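Local coordinates for protein putative cellulase CEL6 (Mycobacterium tuberculosis, PDB 1UP3) that probably hydrolyses internal beta-1,4-glucosidic bonds of cellulose as a family 6 endoglucanase, its catalytic domain holding here a thio-linked cello-oligosaccharide, at residues A[90-93]-A[94-98]; A[163-166]-A[167-171]; A[268-271]-A[272-276]. All coordinates share one frame; numbering follows the deposited sequence.

Contact 1 of 3, residues A[90-93]-A[94-98]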
ATOM      1  N   GLY A  90      12.669   6.098  -5.533  1.00  9.13           N
ATOM      2  CA  GLY A  90      12.562   5.164  -6.634  1.00  8.17           C
ATOM      3  C   GLY A  90      13.880   4.949  -7.365  1.00  7.69           C
ATOM      4  O   GLY A  90      14.898   5.638  -7.128  1.00  9.39           O
ATOM      5  N   PHE A  91      13.859   3.961  -8.233  1.00  6.85           N
ATOM      6  CA  PHE A  91      14.992   3.646  -9.067  1.00  7.02           C
ATOM      7  C   PHE A  91      15.225   4.725 -10.121  1.00  8.01           C
ATOM      8  O   PHE A  91      14.305   5.440 -10.531  1.00  8.43           O
ATOM      9  CB  PHE A  91      14.839   2.258  -9.674  1.00  6.82           C
ATOM     10  CG  PHE A  91      15.076   1.189  -8.663  1.00  8.68           C
ATOM     11  CD1 PHE A  91      16.378   0.794  -8.357  1.00  9.04           C
ATOM     12  CD2 PHE A  91      14.042   0.623  -7.983  1.00  8.79           C
ATOM     13  CE1 PHE A  91      16.624  -0.143  -7.383  1.00 11.10           C
ATOM     14  CE2 PHE A  91      14.295  -0.321  -6.998  1.00  9.49           C
ATOM     15  CZ  PHE A  91      15.568  -0.698  -6.712  1.00 10.54           C
ATOM     16  N   ALA A  92      16.462   4.798 -10.584  1.00  8.44           N
ATOM     17  CA  ALA A  92      16.840   5.859 -11.506  1.00  9.59           C
ATOM     18  C   ALA A  92      16.229   5.681 -12.893  1.00 10.02           C
ATOM     19  O   ALA A  92      15.789   6.668 -13.480  1.00 10.30           O
ATOM     20  CB  ALA A  92      18.346   5.954 -11.599  1.00 10.01           C
ATOM     21  N   THR A  93      16.177   4.449 -13.394  1.00 10.05           N
ATOM     22  CA  THR A  93      15.721   4.176 -14.744  1.00  9.53           C
ATOM     23  C   THR A  93      14.779   2.976 -14.782  1.00  8.05           C
ATOM     24  O   THR A  93      14.724   2.163 -13.856  1.00  8.03           O
ATOM     25  CB  THR A  93      16.900   3.850 -15.678  1.00 10.74           C
ATOM     26  OG1 THR A  93      17.483   2.609 -15.289  1.00 11.43           O
ATOM     27  CG2 THR A  93      17.989   4.882 -15.581  1.00 12.19           C
ATOM     28  N   GLY A  94      14.065   2.859 -15.878  1.00  8.81           N
ATOM     29  CA  GLY A  94      13.222   1.720 -16.128  1.00  8.30           C
ATOM     30  C   GLY A  94      13.968   0.402 -16.182  1.00  9.07           C
ATOM     31  O   GLY A  94      13.468  -0.613 -15.697  1.00  8.18           O
ATOM     32  N   THR A  95      15.181   0.393 -16.758  1.00  8.87           N
ATOM     33  CA  THR A  95      16.007  -0.809 -16.741  1.00  9.13           C
ATOM     34  C   THR A  95      16.269  -1.324 -15.312  1.00  8.08           C
ATOM     35  O   THR A  95      16.156  -2.517 -15.027  1.00  8.46           O
ATOM     36  CB  THR A  95      17.317  -0.503 -17.430  1.00 11.04           C
ATOM     37  OG1 THR A  95      17.053  -0.300 -18.807  1.00 13.22           O
ATOM     38  CG2 THR A  95      18.248  -1.708 -17.379  1.00 12.86           C
ATOM     39  N   ASP A  96      16.617  -0.401 -14.430  1.00  7.05           N
ATOM     40  CA  ASP A  96      16.868  -0.730 -13.036  1.00  8.70           C
ATOM     41  C   ASP A  96      15.597  -1.277 -12.409  1.00  7.99           C
ATOM     42  O   ASP A  96      15.621  -2.281 -11.696  1.00  7.70           O
ATOM     43  CB  ASP A  96      17.307   0.496 -12.254  1.00  9.80           C
ATOM     44  CG  ASP A  96      18.659   1.032 -12.656  1.00 14.81           C
ATOM     45  OD1 ASP A  96      19.548   0.267 -13.039  1.00 20.08           O
ATOM     46  OD2 ASP A  96      18.887   2.274 -12.633  1.00 20.17           O
ATOM     47  N   TYR A  97      14.468  -0.619 -12.667  1.00  7.70           N
ATOM     48  CA  TYR A  97      13.213  -1.052 -12.054  1.00  6.90           C
ATOM     49  C   TYR A  97      12.844  -2.462 -12.526  1.00  7.10           C
ATOM     50  O   TYR A  97      12.400  -3.312 -11.736  1.00  6.14           O
ATOM     51  CB  TYR A  97      12.095  -0.057 -12.411  1.00  6.69           C
ATOM     52  CG  TYR A  97      10.779  -0.366 -11.713  1.00  6.51           C
ATOM     53  CD1 TYR A  97      10.589  -0.010 -10.386  1.00  7.33           C
ATOM     54  CD2 TYR A  97       9.764  -1.077 -12.348  1.00  6.40           C
ATOM     55  CE1 TYR A  97       9.445  -0.320  -9.705  1.00  7.13           C
ATOM     56  CE2 TYR A  97       8.574  -1.381 -11.653  1.00  7.95           C
ATOM     57  CZ  TYR A  97       8.442  -0.995 -10.342  1.00  7.05           C
ATOM     58  OH  TYR A  97       7.299  -1.286  -9.620  1.00  7.79           O
ATOM     59  N   ARG A  98      13.013  -2.710 -13.818  1.00  6.14           N
ATOM     60  CA  ARG A  98      12.719  -4.052 -14.300  1.00  7.06           C
ATOM     61  C   ARG A  98      13.577  -5.128 -13.653  1.00  7.62           C
ATOM     62  O   ARG A  98      13.118  -6.233 -13.350  1.00  6.94           O
ATOM     63  CB  ARG A  98      12.803  -4.113 -15.817  1.00  6.93           C
ATOM     64  CG  ARG A  98      11.805  -3.273 -16.509  1.00 10.03           C
ATOM     65  CD  ARG A  98      12.267  -2.973 -17.888  1.00 17.76           C
ATOM     66  NE  ARG A  98      11.684  -3.913 -18.802  1.00 26.44           N
ATOM     67  CZ  ARG A  98      10.602  -3.611 -19.521  1.00 30.04           C
ATOM     68  NH1 ARG A  98      10.051  -2.400 -19.433  1.00 33.90           N
ATOM     69  NH2 ARG A  98      10.072  -4.505 -20.326  1.00 33.16           N
TER
HETATM   70  O   HOH W   1      18.723   3.135  -9.487  1.00 19.23           O
HETATM   71  O   HOH W   2      20.071   1.851 -16.061  1.00 38.88           O

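Contact 2 of 3, residues A[163-166]-A[167-171]. With BGC (beta-D-glucopyranose), chain B.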
ATOM      1  N   ARG A 163     -11.201  10.626  -4.772  1.00  8.25           N
ATOM      2  CA  ARG A 163     -11.123  12.072  -5.026  1.00  9.51           C
ATOM      3  C   ARG A 163      -9.895  12.446  -5.874  1.00  8.79           C
ATOM      4  O   ARG A 163      -9.459  13.590  -5.888  1.00 11.30           O
ATOM      5  CB  ARG A 163     -11.136  12.870  -3.730  1.00  9.83           C
ATOM      6  CG  ARG A 163     -12.297  12.547  -2.870  1.00 13.48           C
ATOM      7  CD  ARG A 163     -13.422  13.533  -2.819  1.00 18.04           C
ATOM      8  NE  ARG A 163     -14.356  13.078  -1.772  1.00 19.66           N
ATOM      9  CZ  ARG A 163     -14.508  13.635  -0.558  1.00 23.51           C
ATOM     10  NH1 ARG A 163     -13.839  14.730  -0.175  1.00 26.79           N
ATOM     11  NH2 ARG A 163     -15.373  13.113   0.284  1.00 22.42           N
ATOM     12  N   TRP A 164      -9.343  11.459  -6.559  1.00  9.00           N
ATOM     13  CA  TRP A 164      -8.147  11.657  -7.366  1.00  8.60           C
ATOM     14  C   TRP A 164      -8.572  11.583  -8.828  1.00  9.60           C
ATOM     15  O   TRP A 164      -9.137  12.568  -9.329  1.00 11.10           O
ATOM     16  CB  TRP A 164      -7.040  10.684  -6.956  1.00  7.64           C
ATOM     17  CG  TRP A 164      -5.683  11.133  -7.353  1.00  8.79           C
ATOM     18  CD1 TRP A 164      -5.349  12.035  -8.343  1.00  8.81           C
ATOM     19  CD2 TRP A 164      -4.450  10.735  -6.756  1.00  7.37           C
ATOM     20  NE1 TRP A 164      -3.983  12.204  -8.385  1.00  9.92           N
ATOM     21  CE2 TRP A 164      -3.410  11.418  -7.427  1.00  8.67           C
ATOM     22  CE3 TRP A 164      -4.116   9.860  -5.710  1.00  6.65           C
ATOM     23  CZ2 TRP A 164      -2.063  11.236  -7.086  1.00  8.88           C
ATOM     24  CZ3 TRP A 164      -2.790   9.674  -5.399  1.00  7.03           C
ATOM     25  CH2 TRP A 164      -1.787  10.358  -6.083  1.00  8.04           C
ATOM     26  N   LEU A 165      -8.309  10.496  -9.551  1.00  9.88           N
ATOM     27  CA  LEU A 165      -8.819  10.376 -10.924  1.00  9.50           C
ATOM     28  C   LEU A 165     -10.251   9.880 -10.873  1.00  8.54           C
ATOM     29  O   LEU A 165     -10.680   9.272  -9.907  1.00  8.35           O
ATOM     30  CB  LEU A 165      -7.974   9.413 -11.766  1.00  9.78           C
ATOM     31  CG  LEU A 165      -6.493   9.651 -11.912  1.00 13.72           C
ATOM     32  CD1 LEU A 165      -5.971   8.683 -12.975  1.00 12.94           C
ATOM     33  CD2 LEU A 165      -6.249  11.083 -12.276  1.00 14.89           C
ATOM     34  N   SER A 166     -11.009  10.111 -11.941  1.00  8.73           N
ATOM     35  CA  SER A 166     -12.287   9.475 -12.073  1.00  9.04           C
ATOM     36  C   SER A 166     -12.191   7.957 -12.240  1.00  8.09           C
ATOM     37  O   SER A 166     -11.140   7.421 -12.617  1.00  9.12           O
ATOM     38  CB  SER A 166     -13.050  10.042 -13.256  1.00  9.38           C
ATOM     39  OG  SER A 166     -12.489   9.538 -14.449  1.00  9.53           O
ATOM     40  N   ALA A 167     -13.289   7.281 -11.938  1.00  8.63           N
ATOM     41  CA  ALA A 167     -13.371   5.821 -12.106  1.00  8.12           C
ATOM     42  C   ALA A 167     -13.049   5.451 -13.553  1.00  9.88           C
ATOM     43  O   ALA A 167     -12.305   4.496 -13.802  1.00  8.70           O
ATOM     44  CB  ALA A 167     -14.714   5.270 -11.706  1.00  7.83           C
ATOM     45  N   GLU A 168     -13.570   6.225 -14.501  1.00  9.71           N
ATOM     46  CA  GLU A 168     -13.341   5.950 -15.914  1.00 10.92           C
ATOM     47  C   GLU A 168     -11.869   6.135 -16.293  1.00 10.23           C
ATOM     48  O   GLU A 168     -11.268   5.297 -17.016  1.00 11.33           O
ATOM     49  CB  GLU A 168     -14.248   6.874 -16.734  1.00 11.80           C
ATOM     50  CG  GLU A 168     -15.759   6.611 -16.553  1.00 12.10           C
ATOM     51  CD  GLU A 168     -16.467   7.216 -15.292  1.00 16.96           C
ATOM     52  OE1 GLU A 168     -15.828   7.932 -14.411  1.00 13.49           O
ATOM     53  OE2 GLU A 168     -17.739   6.999 -15.184  1.00 16.75           O
ATOM     54  N   ALA A 169     -11.259   7.212 -15.827  1.00  9.67           N
ATOM     55  CA  ALA A 169      -9.875   7.504 -16.117  1.00  8.90           C
ATOM     56  C   ALA A 169      -8.940   6.419 -15.509  1.00  9.34           C
ATOM     57  O   ALA A 169      -8.014   5.928 -16.186  1.00  9.78           O
ATOM     58  CB  ALA A 169      -9.499   8.883 -15.607  1.00 10.25           C
ATOM     59  N   MET A 170      -9.224   6.028 -14.281  1.00  7.86           N
ATOM     60  CA  MET A 170      -8.365   5.050 -13.617  1.00  8.34           C
ATOM     61  C   MET A 170      -8.607   3.663 -14.228  1.00  8.01           C
ATOM     62  O   MET A 170      -7.654   2.896 -14.428  1.00  8.89           O
ATOM     63  CB  MET A 170      -8.552   5.099 -12.112  1.00  7.87           C
ATOM     64  CG  MET A 170      -7.619   4.166 -11.349  1.00  8.96           C
ATOM     65  SD  MET A 170      -5.868   4.246 -11.794  1.00 10.83           S
ATOM     66  CE  MET A 170      -5.344   5.596 -10.806  1.00  9.79           C
ATOM     67  N   ALA A 171      -9.846   3.318 -14.561  1.00  8.12           N
ATOM     68  CA  ALA A 171     -10.097   2.020 -15.178  1.00  8.18           C
ATOM     69  C   ALA A 171      -9.337   1.912 -16.493  1.00  8.17           C
ATOM     70  O   ALA A 171      -8.846   0.837 -16.832  1.00  9.80           O
ATOM     71  CB  ALA A 171     -11.585   1.802 -15.413  1.00  9.05           C
TER
HETATM   72  C2  BGC B   3      -5.014  13.921  -4.270  1.00 12.19           C
HETATM   73  C3  BGC B   3      -3.843  13.627  -3.365  1.00  9.87           C
HETATM   74  C4  BGC B   3      -2.504  13.625  -4.112  1.00  9.10           C
HETATM   75  C5  BGC B   3      -2.361  14.873  -5.021  1.00 11.18           C
HETATM   76  C6  BGC B   3      -1.133  14.749  -5.929  1.00 15.87           C
HETATM   77  C1  BGC B   3      -4.697  15.167  -5.083  1.00 11.69           C
HETATM   78  O2  BGC B   3      -6.180  14.091  -3.472  1.00 11.64           O
HETATM   79  O3  BGC B   3      -4.076  12.393  -2.678  1.00  9.31           O
HETATM   80  O4  BGC B   3      -1.459  13.668  -3.208  1.00 10.13           O
HETATM   81  O5  BGC B   3      -3.503  14.929  -5.814  1.00 15.14           O
HETATM   82  O6  BGC B   3      -1.004  15.982  -6.631  1.00 21.22           O

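Contact 3 of 3, residues A[268-271]-A[272-276]. With SO4 (sulfate ion), chain E.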
ATOM      1  N   GLY A 268       5.689  13.043   5.329  1.00  9.38           N
ATOM      2  CA  GLY A 268       6.702  13.937   4.788  1.00  9.29           C
ATOM      3  C   GLY A 268       6.904  15.177   5.652  1.00  9.33           C
ATOM      4  O   GLY A 268       6.285  15.334   6.696  1.00  9.20           O
ATOM      5  N   THR A 269       7.742  16.088   5.168  1.00 10.09           N
ATOM      6  CA  THR A 269       7.961  17.341   5.849  1.00  9.94           C
ATOM      7  C   THR A 269       6.747  18.290   5.819  1.00 10.33           C
ATOM      8  O   THR A 269       6.529  19.080   6.754  1.00  9.23           O
ATOM      9  CB  THR A 269       9.220  18.002   5.282  1.00 10.10           C
ATOM     10  OG1 THR A 269       9.109  18.114   3.869  1.00 10.85           O
ATOM     11  CG2 THR A 269      10.428  17.164   5.468  1.00 11.34           C
ATOM     12  N   CYS A 270       5.951  18.180   4.760  1.00 11.23           N
ATOM     13  CA  CYS A 270       4.590  18.742   4.700  1.00 13.44           C
ATOM     14  C   CYS A 270       4.547  20.279   4.824  1.00 15.15           C
ATOM     15  O   CYS A 270       3.553  20.840   5.251  1.00 16.43           O
ATOM     16  CB  CYS A 270       3.661  18.029   5.716  1.00 13.78           C
ATOM     17  SG  CYS A 270       3.437  16.243   5.371  1.00 16.16           S
ATOM     18  N   GLY A 271       5.653  20.936   4.487  1.00 15.84           N
ATOM     19  CA  GLY A 271       5.765  22.396   4.577  1.00 17.62           C
ATOM     20  C   GLY A 271       5.809  22.939   5.996  1.00 17.88           C
ATOM     21  O   GLY A 271       5.547  24.137   6.246  1.00 18.82           O
ATOM     22  N   ARG A 272       6.120  22.060   6.942  1.00 16.62           N
ATOM     23  CA  ARG A 272       6.084  22.373   8.368  1.00 15.90           C
ATOM     24  C   ARG A 272       7.310  21.832   9.106  1.00 13.89           C
ATOM     25  O   ARG A 272       7.359  21.831  10.342  1.00 14.18           O
ATOM     26  CB  ARG A 272       4.813  21.786   8.980  1.00 16.87           C
ATOM     27  CG  ARG A 272       3.575  22.567   8.604  1.00 19.72           C
ATOM     28  CD  ARG A 272       2.331  22.130   9.367  1.00 23.25           C
ATOM     29  NE  ARG A 272       2.100  20.692   9.235  1.00 23.00           N
ATOM     30  CZ  ARG A 272       1.326  20.116   8.304  1.00 25.37           C
ATOM     31  NH1 ARG A 272       0.663  20.830   7.398  1.00 27.44           N
ATOM     32  NH2 ARG A 272       1.210  18.796   8.271  1.00 21.69           N
ATOM     33  N   GLY A 273       8.291  21.307   8.369  1.00 11.84           N
ATOM     34  CA  GLY A 273       9.480  20.790   9.014  1.00 11.65           C
ATOM     35  C   GLY A 273       9.197  19.502   9.796  1.00 10.83           C
ATOM     36  O   GLY A 273       9.927  19.166  10.725  1.00 11.26           O
ATOM     37  N   GLU A 274       8.168  18.761   9.373  1.00  9.54           N
ATOM     38  CA  GLU A 274       7.836  17.467  10.009  1.00  9.70           C
ATOM     39  C   GLU A 274       8.812  16.379   9.576  1.00  8.70           C
ATOM     40  O   GLU A 274       9.661  16.612   8.703  1.00  8.34           O
ATOM     41  CB  GLU A 274       6.366  17.112   9.743  1.00  8.96           C
ATOM     42  CG  GLU A 274       5.482  18.034  10.573  1.00 11.60           C
ATOM     43  CD  GLU A 274       4.035  18.081  10.210  1.00 12.59           C
ATOM     44  OE1 GLU A 274       3.634  17.560   9.145  1.00 12.35           O
ATOM     45  OE2 GLU A 274       3.271  18.680  11.025  1.00 14.96           O
ATOM     46  N   PRO A 275       8.796  15.202  10.207  1.00  8.96           N
ATOM     47  CA  PRO A 275       9.805  14.190   9.874  1.00  8.99           C
ATOM     48  C   PRO A 275       9.743  13.663   8.438  1.00  9.77           C
ATOM     49  O   PRO A 275       8.682  13.691   7.796  1.00  8.26           O
ATOM     50  CB  PRO A 275       9.575  13.105  10.924  1.00  9.45           C
ATOM     51  CG  PRO A 275       8.913  13.807  12.046  1.00  8.67           C
ATOM     52  CD  PRO A 275       7.971  14.781  11.363  1.00  9.62           C
ATOM     53  N   GLN A 276      10.905  13.280   7.908  1.00 10.20           N
ATOM     54  CA  GLN A 276      10.989  12.792   6.507  1.00 11.61           C
ATOM     55  C   GLN A 276       9.944  11.689   6.288  1.00  9.83           C
ATOM     56  O   GLN A 276       9.648  10.904   7.200  1.00  9.67           O
ATOM     57  CB  GLN A 276      12.405  12.245   6.267  1.00 13.30           C
ATOM     58  CG  GLN A 276      12.747  11.806   4.876  1.00 19.27           C
ATOM     59  CD  GLN A 276      13.965  10.857   4.840  1.00 26.00           C
ATOM     60  OE1 GLN A 276      14.270  10.171   5.821  1.00 30.02           O
ATOM     61  NE2 GLN A 276      14.630  10.800   3.688  1.00 31.43           N
TER
HETATM   62  S   SO4 E 387       9.418  21.648   4.289  1.00 19.45           S
HETATM   63  O1  SO4 E 387      10.784  21.376   3.905  1.00 22.22           O
HETATM   64  O2  SO4 E 387       9.240  21.458   5.718  1.00 17.61           O
HETATM   65  O3  SO4 E 387       8.460  20.852   3.508  1.00 16.74           O
HETATM   66  O4  SO4 E 387       8.996  23.013   3.897  1.00 22.78           O

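Contact 1 of 3, residues A[90-93]-A[94-98]
Thr93 and Asp96 meet at the N-cap of helix 94-108, where the loop after strand 72-75 runs into the helix. Two backbone N-H groups of the first turn are taken up by Thr93. Its OG1 accepts from Asp96 N at 3.2 Å, a fairly straight capping bond with 165° at the hydrogen. Its O accepts from Tyr97 N at 3.0 Å and starts the helical ladder. The capping bond is possible because OG1 sits between the backbone N and the carbonyl carbon (chi1 67°), facing the helix start. Asp96 bends back over the cap, and its OD2 lies 3.0 Å from Thr93 OG1, at best a weak bond.

The apolar part lies two residues earlier in the loop. The Phe91 ring packs against Asp96 CB and the Tyr97 ring, with CD2 of Phe91 4.3 Å from CD1 of Tyr97. Trp100 also meets the Phe91 ring. Beyond the ring, Tyr97 OH is hydrogen-bonded to Glu118 OE2.

Two waters bridge polar groups on the exposed side. One is hydrogen-bonded to Thr93 OG1 at 2.8 Å. Another accepts from Ala92 N at 3.0 Å and donates to Asp96 OD2 at 3.3 Å, so it links loop backbone to helix carboxylate.

Contact 2 of 3, residues A[163-166]-A[167-171]
Leu165 and Met170 form the packed side of this helix start, and Ser166 and Glu168 form the open one. On the packed side the Leu165 side chain meets that of Met170 at about a right angle. Its CD1 comes 3.8 Å from the Met170 methyl CE. The Met170 chain leaves with CG anti to the backbone N (chi1 -176°) and then bends twice, which carries CE back to the leucine. Met170 is buried and also touches Leu122 and Ala123 of helix 121-124. Leu165 CB rests less closely on Ala169 CB, at 4.2 Å.

Ser166 accepts two backbone N-H groups, one at OG and one at O. Its OG accepts from Ala169 N at 3.0 Å, with 162° at the hydrogen, and its O accepts from Met170 N at 2.9 Å. Ala169 CB sits only 3.3 Å from Ser166 OG, so the capping hydroxyl is flanked by a methyl.

The solvent side is looser. Glu168 is exposed and folds at chi2 (81°), bringing OE1 to 3.7 Å from Ser166 CB, a van der Waals approach.

Just before the cap, Trp164 lays one ring face against a glucose unit of the bound oligosaccharide. The sugar C4 stands 3.8 Å above the ring plane, offset toward the rim. Arg163 and His161 belong to the same glycan pocket. The whole is a serine N-cap of helix 167-176, two residues after a tryptophan sugar platform of the kind common in cellulase clefts.

Contact 3 of 3, residues A[268-271]-A[272-276]
A type I' beta turn from Thr269 to Arg272 closes this loop, and a sulfate ion, probably from the crystallisation liquor, sits on it. Thr269 O is gripped twice. Arg272 N donates to Thr269 O at 3.0 Å from above the carbonyl plane, closing the turn. Glu274 N donates to Thr269 O at 3.1 Å within that plane, on a lone pair. Cys270 and Gly271 fill the two middle positions of the turn, both with positive phi.

The sulfate is held mostly by backbone N-H groups. O3 of the ion receives Thr269 OG1 at 2.8 Å and Gly271 N at 3.0 Å. O2 of the ion receives Gly273 N at 2.8 Å.

Away from the ion, Arg272 holds Glu274 side-on in a salt bridge. Arg272 NE reaches Glu274 OE2 at 2.9 Å with 170° at the hydrogen, and OE2 lies in the guanidinium plane. That carboxylate oxygen is met from above its own plane. Arg272 NH2 reaches Glu274 OE1, also at 2.9 Å, but less straight. The bend of Arg272 at chi3 (-54°) turns the guanidinium over the turn, so that Cys270 O lies over one face. Glu274 OE1 also touches Cys270 CB and has Asn235 as a second partner.

A disulfide from Cys270 to Cys234 ties the turn to another loop. The loop lies between strand 254-258, the last of the sheet, and helix 282-291, whose Tyr284 touches Glu274 and Pro275.

Following the chain from the N terminus, contact 1 comes first. It turns the loop after strand 72-75 into helix 94-108. Contact 2 does the same after strand 153-158, at the start of helix 167-176. Contact 3 lies beyond strand 254-258 and folds the loop back on itself before helix 282-291. The three lie in series, and none nests in or crosses another. They do not touch: their centres are 26 to 28 Å apart. Contacts 1 and 2 are two helix starts that follow strands of the parallel sheet. Contact 3 is a turn in a loop after strand 254-258, one of the two edge strands. Only contact 2 contains residues of the glycan pocket.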